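PDB 2QJX: protein BIM1 from Saccharomyces cerevisiae, which binds microtubules and their plus ends as a yeast member of the EB1 family, here represented by its calponin-homology domain. Local coordinates for residues A[60-63]-A[64-67]; A[68-71]-A[72-75]; A[74-78]-A[79-83]. All coordinates share one frame; numbering follows the deposited sequence.

Contact 1 of 3, residues A[60-63]-A[64-67]; sequences TAEY and EFQT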
# COMPACT_ATOMS: atom_id res chain seq x y z
N THR A 60 11.22 -3.16 -9.03
CA THR A 60 11.71 -2.16 -9.98
C THR A 60 11.11 -2.38 -11.38
O THR A 60 11.09 -1.46 -12.20
CB THR A 60 13.27 -2.20 -10.06
OG1 THR A 60 13.82 -1.42 -8.99
CG2 THR A 60 13.77 -1.65 -11.38
N ALA A 61 10.61 -3.58 -11.63
CA ALA A 61 10.01 -3.92 -12.93
C ALA A 61 8.48 -3.88 -12.87
O ALA A 61 7.87 -4.39 -11.93
CB ALA A 61 10.49 -5.30 -13.37
N GLU A 62 7.86 -3.30 -13.89
CA GLU A 62 6.41 -3.18 -13.92
C GLU A 62 5.63 -4.48 -13.79
O GLU A 62 4.55 -4.49 -13.21
CB GLU A 62 5.94 -2.45 -15.18
CG GLU A 62 4.42 -2.32 -15.23
CD GLU A 62 3.93 -1.56 -16.43
OE1 GLU A 62 4.22 -0.35 -16.54
OE2 GLU A 62 3.24 -2.17 -17.27
N TYR A 63 6.16 -5.57 -14.33
CA TYR A 63 5.43 -6.83 -14.25
C TYR A 63 5.30 -7.26 -12.79
O TYR A 63 4.37 -7.97 -12.43
CB TYR A 63 6.12 -7.92 -15.09
CG TYR A 63 7.24 -8.67 -14.42
CD1 TYR A 63 6.96 -9.74 -13.57
CD2 TYR A 63 8.57 -8.34 -14.65
CE1 TYR A 63 7.99 -10.46 -12.97
CE2 TYR A 63 9.60 -9.05 -14.05
CZ TYR A 63 9.30 -10.11 -13.21
OH TYR A 63 10.32 -10.83 -12.63
N GLU A 64 6.23 -6.81 -11.96
CA GLU A 64 6.20 -7.12 -10.54
C GLU A 64 5.16 -6.24 -9.84
O GLU A 64 4.50 -6.69 -8.91
CB GLU A 64 7.58 -6.90 -9.90
CG GLU A 64 8.65 -7.87 -10.42
CD GLU A 64 10.01 -7.64 -9.81
OE1 GLU A 64 10.52 -6.51 -9.91
OE2 GLU A 64 10.57 -8.59 -9.22
N PHE A 65 5.00 -4.99 -10.30
CA PHE A 65 4.01 -4.10 -9.72
C PHE A 65 2.63 -4.71 -9.96
O PHE A 65 1.73 -4.62 -9.12
CB PHE A 65 4.00 -2.71 -10.37
CG PHE A 65 5.34 -2.02 -10.40
CD1 PHE A 65 6.40 -2.45 -9.60
CD2 PHE A 65 5.53 -0.90 -11.22
CE1 PHE A 65 7.62 -1.78 -9.62
CE2 PHE A 65 6.74 -0.23 -11.25
CZ PHE A 65 7.80 -0.67 -10.45
N GLN A 66 2.48 -5.31 -11.14
CA GLN A 66 1.21 -5.93 -11.52
C GLN A 66 0.78 -6.98 -10.50
O GLN A 66 -0.41 -7.08 -10.18
CB GLN A 66 1.33 -6.58 -12.90
CG GLN A 66 -0.01 -6.73 -13.61
CD GLN A 66 -0.57 -5.40 -14.11
OE1 GLN A 66 0.07 -4.70 -14.90
NE2 GLN A 66 -1.76 -5.05 -13.65
N THR A 67 1.75 -7.75 -10.01
CA THR A 67 1.49 -8.78 -9.01
C THR A 67 1.02 -8.14 -7.71
O THR A 67 0.11 -8.65 -7.05
CB THR A 67 2.76 -9.61 -8.72
OG1 THR A 67 3.03 -10.46 -9.84
CG2 THR A 67 2.58 -10.47 -7.47
O HOH W 1 12.71 -5.24 -9.42
O HOH W 2 2.58 -4.88 -16.16
O HOH W 3 0.37 -2.50 -16.69
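Ala61 O and Glu64 N meet in the first hydrogen bond of helix 62-78, 2.9 Å long, with the donor lying above the carbonyl plane rather than on a lone pair. Ala61 is the N-cap residue. Its carbonyl also takes a weak bond from Phe65 N, while Gln66 N reaches Glu62 O at 3.0 Å in a straighter bond of 153°. The side chain of Glu64 turns back over the helix start: its carboxylate OE1 accepts a weak bond from Ala61 N at 3.4 Å and a bond from a water that also touches Thr60 N. The former is one half of a capping box, left incomplete because alanine has no side-chain acceptor for the other. A carboxylate suits this place, because its charge should interact well with the positive end of the helix dipole. On the solvent side, two waters lie within bonding distance of both Glu62 OE2 and Gln66 OE1.

With chi1 at 86°, Tyr63 CG stands between its own N and carbonyl carbon, which lays the ring over Glu64; Glu64 CG sits 3.7 Å from the ring centroid, a CH-pi contact over the face. The Phe65 ring receives Glu62 CA over one face, 4.0 Å from its centroid, with Ala61 O over the same face. It packs inward on Thr35 and Ala59 of neighbouring loops, while Gln66 touches Ile91, just beyond helix 87-90.

Contact 2 of 3, residues A[68-71]-A[72-75]; sequences NYKI and LQSC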
# COMPACT_ATOMS: atom_id res chain seq x y z
N ASN A 68 1.63 -7.02 -7.34
CA ASN A 68 1.24 -6.34 -6.12
C ASN A 68 -0.20 -5.87 -6.23
O ASN A 68 -0.98 -6.00 -5.28
CB ASN A 68 2.16 -5.15 -5.84
CG ASN A 68 3.58 -5.57 -5.57
OD1 ASN A 68 3.83 -6.72 -5.21
ND2 ASN A 68 4.52 -4.64 -5.73
N TYR A 69 -0.56 -5.33 -7.38
CA TYR A 69 -1.92 -4.85 -7.57
C TYR A 69 -2.95 -5.98 -7.60
O TYR A 69 -4.08 -5.80 -7.16
CB TYR A 69 -2.01 -3.98 -8.82
CG TYR A 69 -1.48 -2.59 -8.58
CD1 TYR A 69 -0.25 -2.19 -9.11
CD2 TYR A 69 -2.17 -1.70 -7.77
CE1 TYR A 69 0.27 -0.92 -8.82
CE2 TYR A 69 -1.67 -0.44 -7.48
CZ TYR A 69 -0.45 -0.06 -8.00
OH TYR A 69 0.06 1.18 -7.69
N LYS A 70 -2.57 -7.14 -8.10
CA LYS A 70 -3.52 -8.25 -8.11
C LYS A 70 -3.74 -8.72 -6.68
O LYS A 70 -4.84 -9.13 -6.30
CB LYS A 70 -3.01 -9.37 -9.02
CG LYS A 70 -3.10 -8.96 -10.49
CD LYS A 70 -2.72 -10.06 -11.47
CE LYS A 70 -2.96 -9.58 -12.90
NZ LYS A 70 -2.45 -10.52 -13.93
N ILE A 71 -2.69 -8.64 -5.87
CA ILE A 71 -2.77 -9.02 -4.46
C ILE A 71 -3.66 -8.00 -3.75
O ILE A 71 -4.49 -8.36 -2.92
CB ILE A 71 -1.37 -9.05 -3.79
CG1 ILE A 71 -0.60 -10.28 -4.27
CG2 ILE A 71 -1.51 -9.06 -2.26
CD1 ILE A 71 0.89 -10.28 -3.89
N LEU A 72 -3.47 -6.72 -4.08
CA LEU A 72 -4.27 -5.65 -3.48
C LEU A 72 -5.74 -5.80 -3.87
O LEU A 72 -6.64 -5.70 -3.04
CB LEU A 72 -3.76 -4.27 -3.93
CG LEU A 72 -4.42 -3.06 -3.27
CD1 LEU A 72 -3.99 -2.99 -1.81
CD2 LEU A 72 -4.01 -1.77 -3.99
N GLN A 73 -5.98 -6.06 -5.16
CA GLN A 73 -7.34 -6.23 -5.63
C GLN A 73 -8.01 -7.42 -4.96
O GLN A 73 -9.19 -7.35 -4.61
CB GLN A 73 -7.36 -6.39 -7.15
CG GLN A 73 -7.28 -5.05 -7.88
CD GLN A 73 -7.18 -5.21 -9.39
OE1 GLN A 73 -7.85 -4.50 -10.14
NE2 GLN A 73 -6.33 -6.12 -9.83
N SER A 74 -7.26 -8.50 -4.77
CA SER A 74 -7.80 -9.70 -4.12
C SER A 74 -8.18 -9.41 -2.68
O SER A 74 -9.17 -9.95 -2.18
CB SER A 74 -6.77 -10.83 -4.17
OG SER A 74 -6.66 -11.32 -5.49
N CYS A 75 -7.40 -8.56 -2.02
CA CYS A 75 -7.69 -8.17 -0.65
C CYS A 75 -9.01 -7.41 -0.61
O CYS A 75 -9.87 -7.68 0.23
CB CYS A 75 -6.57 -7.29 -0.09
SG CYS A 75 -6.88 -6.66 1.57
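Tyr69 and Leu72 form the tightly packed side of this stretch of helix 62-78, with Leu72 CD2 lying 4.2 Å from ring atom CD2 of Tyr69, obliquely to the ring. Leu72 has CG anti to its own N (chi1 -174°), and its branched end fills space against Met43 of helix 37-47 and Phe101 of helix 95-112. Tyr69 suits a buried place because its ring packs against Tyr39, Val87, Leu90 and Asn98 while its hydroxyl is hydrogen-bonded to Gly34 O. Asn68, also buried, spends its amide on Lys56 N and Thr35 O, tying loops to the helix.

The outer side is looser and polar. Lys70 is an extended, exposed chain; Gln73, partly exposed at the border, touches Val87, and its NE2 comes no nearer than 4.4 Å to Lys70 CG. The exposed Ser74 folds back instead: its OG donates to Lys70 O at 3.0 Å, and its backbone N donates to the same oxygen at 2.9 Å, the two arriving from opposite faces of the carbonyl plane.

The chemistry thus implies an amphipathic helix: apolar and internally satisfied polar groups face the domain core, whereas the exposed serine hydroxyl is answered by the helix's own backbone.

Contact 3 of 3, residues A[74-78]-A[79-83]; sequences SCFSR and HGIEK
Helix 62-78 closes in a Schellman motif, in which Ile81 N bonds to Phe76 O at 2.8 Å and, inside it, Gly80 N to Ser77 O at 3.2 Å. The chain leaves helical geometry at Gly80, whose positive phi of 68° is easily adopted by a residue without a side chain. Just before the glycine, His79 N makes the regular helical bond to Cys75 O, with an N-H...O angle of 160°.

After Gly80 the chain of this calponin-homology domain heads back obliquely past Phe76. Ile81 CB points at the helix, and its CG2 branch meets Phe76 CD1 at 3.6 Å, the two side chains crossing at a slant; a branched apolar residue suits this place, since Ile81 also touches Tyr47, Trp104 and His108. Phe76 is buried, touching Met43 and Phe101, and Lys83 O comes to the edge of its ring.

Arg78 and His79 run side by side, their flat groups 69° apart. The two oxygens of Asp49 hold these neighbours, OD2 in a salt bridge with Arg78 NE and OD1 in a hydrogen bond with His79 NE2. The imidazole also stacks on Tyr47, and at its rim Cys75 SG lies in the ring plane, 3.7 Å from His79 CD2.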
# COMPACT_ATOMS: atom_id res chain seq x y z
N SER A 74 -7.26 -8.50 -4.77
CA SER A 74 -7.80 -9.70 -4.12
C SER A 74 -8.18 -9.41 -2.68
O SER A 74 -9.17 -9.95 -2.18
CB SER A 74 -6.77 -10.83 -4.17
OG SER A 74 -6.66 -11.32 -5.49
N CYS A 75 -7.40 -8.56 -2.02
CA CYS A 75 -7.69 -8.17 -0.65
C CYS A 75 -9.01 -7.41 -0.61
O CYS A 75 -9.87 -7.68 0.23
CB CYS A 75 -6.57 -7.29 -0.09
SG CYS A 75 -6.88 -6.66 1.57
N PHE A 76 -9.18 -6.44 -1.52
CA PHE A 76 -10.42 -5.68 -1.56
C PHE A 76 -11.63 -6.59 -1.77
O PHE A 76 -12.67 -6.44 -1.12
CB PHE A 76 -10.39 -4.64 -2.69
CG PHE A 76 -9.67 -3.36 -2.33
CD1 PHE A 76 -10.28 -2.13 -2.56
CD2 PHE A 76 -8.39 -3.38 -1.81
CE1 PHE A 76 -9.62 -0.94 -2.27
CE2 PHE A 76 -7.72 -2.19 -1.51
CZ PHE A 76 -8.33 -0.97 -1.74
N SER A 77 -11.48 -7.54 -2.70
CA SER A 77 -12.55 -8.47 -3.01
C SER A 77 -12.86 -9.39 -1.83
O SER A 77 -14.03 -9.57 -1.45
CB SER A 77 -12.16 -9.31 -4.23
OG SER A 77 -13.13 -10.31 -4.50
N ARG A 78 -11.82 -9.96 -1.23
CA ARG A 78 -11.98 -10.86 -0.10
C ARG A 78 -12.74 -10.20 1.06
O ARG A 78 -13.62 -10.82 1.67
CB ARG A 78 -10.60 -11.33 0.39
CG ARG A 78 -10.64 -12.22 1.64
CD ARG A 78 -9.29 -12.90 1.94
NE ARG A 78 -8.20 -11.96 2.22
CZ ARG A 78 -7.34 -11.51 1.32
NH1 ARG A 78 -7.43 -11.90 0.05
NH2 ARG A 78 -6.38 -10.66 1.67
N HIS A 79 -12.42 -8.94 1.34
CA HIS A 79 -13.06 -8.22 2.43
C HIS A 79 -14.28 -7.40 2.06
O HIS A 79 -14.83 -6.69 2.91
CB HIS A 79 -12.03 -7.32 3.12
CG HIS A 79 -10.95 -8.08 3.81
ND1 HIS A 79 -11.20 -8.93 4.87
CD2 HIS A 79 -9.61 -8.14 3.58
CE1 HIS A 79 -10.06 -9.49 5.26
NE2 HIS A 79 -9.09 -9.03 4.50
N GLY A 80 -14.71 -7.48 0.81
CA GLY A 80 -15.88 -6.75 0.37
C GLY A 80 -15.71 -5.24 0.34
O GLY A 80 -16.68 -4.50 0.54
N ILE A 81 -14.49 -4.77 0.10
CA ILE A 81 -14.22 -3.34 0.03
C ILE A 81 -14.69 -2.87 -1.35
O ILE A 81 -14.20 -3.35 -2.37
CB ILE A 81 -12.70 -3.05 0.19
CG1 ILE A 81 -12.17 -3.74 1.46
CG2 ILE A 81 -12.46 -1.55 0.27
CD1 ILE A 81 -12.95 -3.42 2.72
N GLU A 82 -15.64 -1.94 -1.37
CA GLU A 82 -16.20 -1.44 -2.63
C GLU A 82 -15.37 -0.38 -3.36
O GLU A 82 -15.55 -0.18 -4.56
CB GLU A 82 -17.62 -0.93 -2.38
CG GLU A 82 -18.59 -2.04 -1.98
CD GLU A 82 -19.91 -1.53 -1.43
OE1 GLU A 82 -20.57 -0.72 -2.12
OE2 GLU A 82 -20.29 -1.93 -0.31
N LYS A 83 -14.47 0.28 -2.64
CA LYS A 83 -13.61 1.32 -3.21
C LYS A 83 -12.96 0.86 -4.52
O LYS A 83 -12.51 -0.28 -4.61
CB LYS A 83 -12.50 1.69 -2.23
CG LYS A 83 -11.42 2.60 -2.81
CD LYS A 83 -11.88 4.05 -2.89
CE LYS A 83 -10.82 4.95 -3.52
NZ LYS A 83 -10.72 4.75 -5.00

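How the contacts relate
The three contacts follow helix 62-78 from its start to the loop beyond its end. Contact 1 is a surface contact, whereas contacts 2 and 3 are partly buried; the centre of contact 2 is about 10 Å from the centre of the chain, those of the others about 14 Å. Contacts 2 and 3 share Ser74 and Cys75 and both pack on helices 37-47 and 95-112, while contact 1 mainly meets loops. Chemistry follows position: a carboxylate and waters serve the N-terminal end, regular backbone bonds with an apolar inner face mark the middle, and a Schellman motif, with Phe76 against Ile81 and Asp49 binding Arg78 and His79, finishes the C-terminal end.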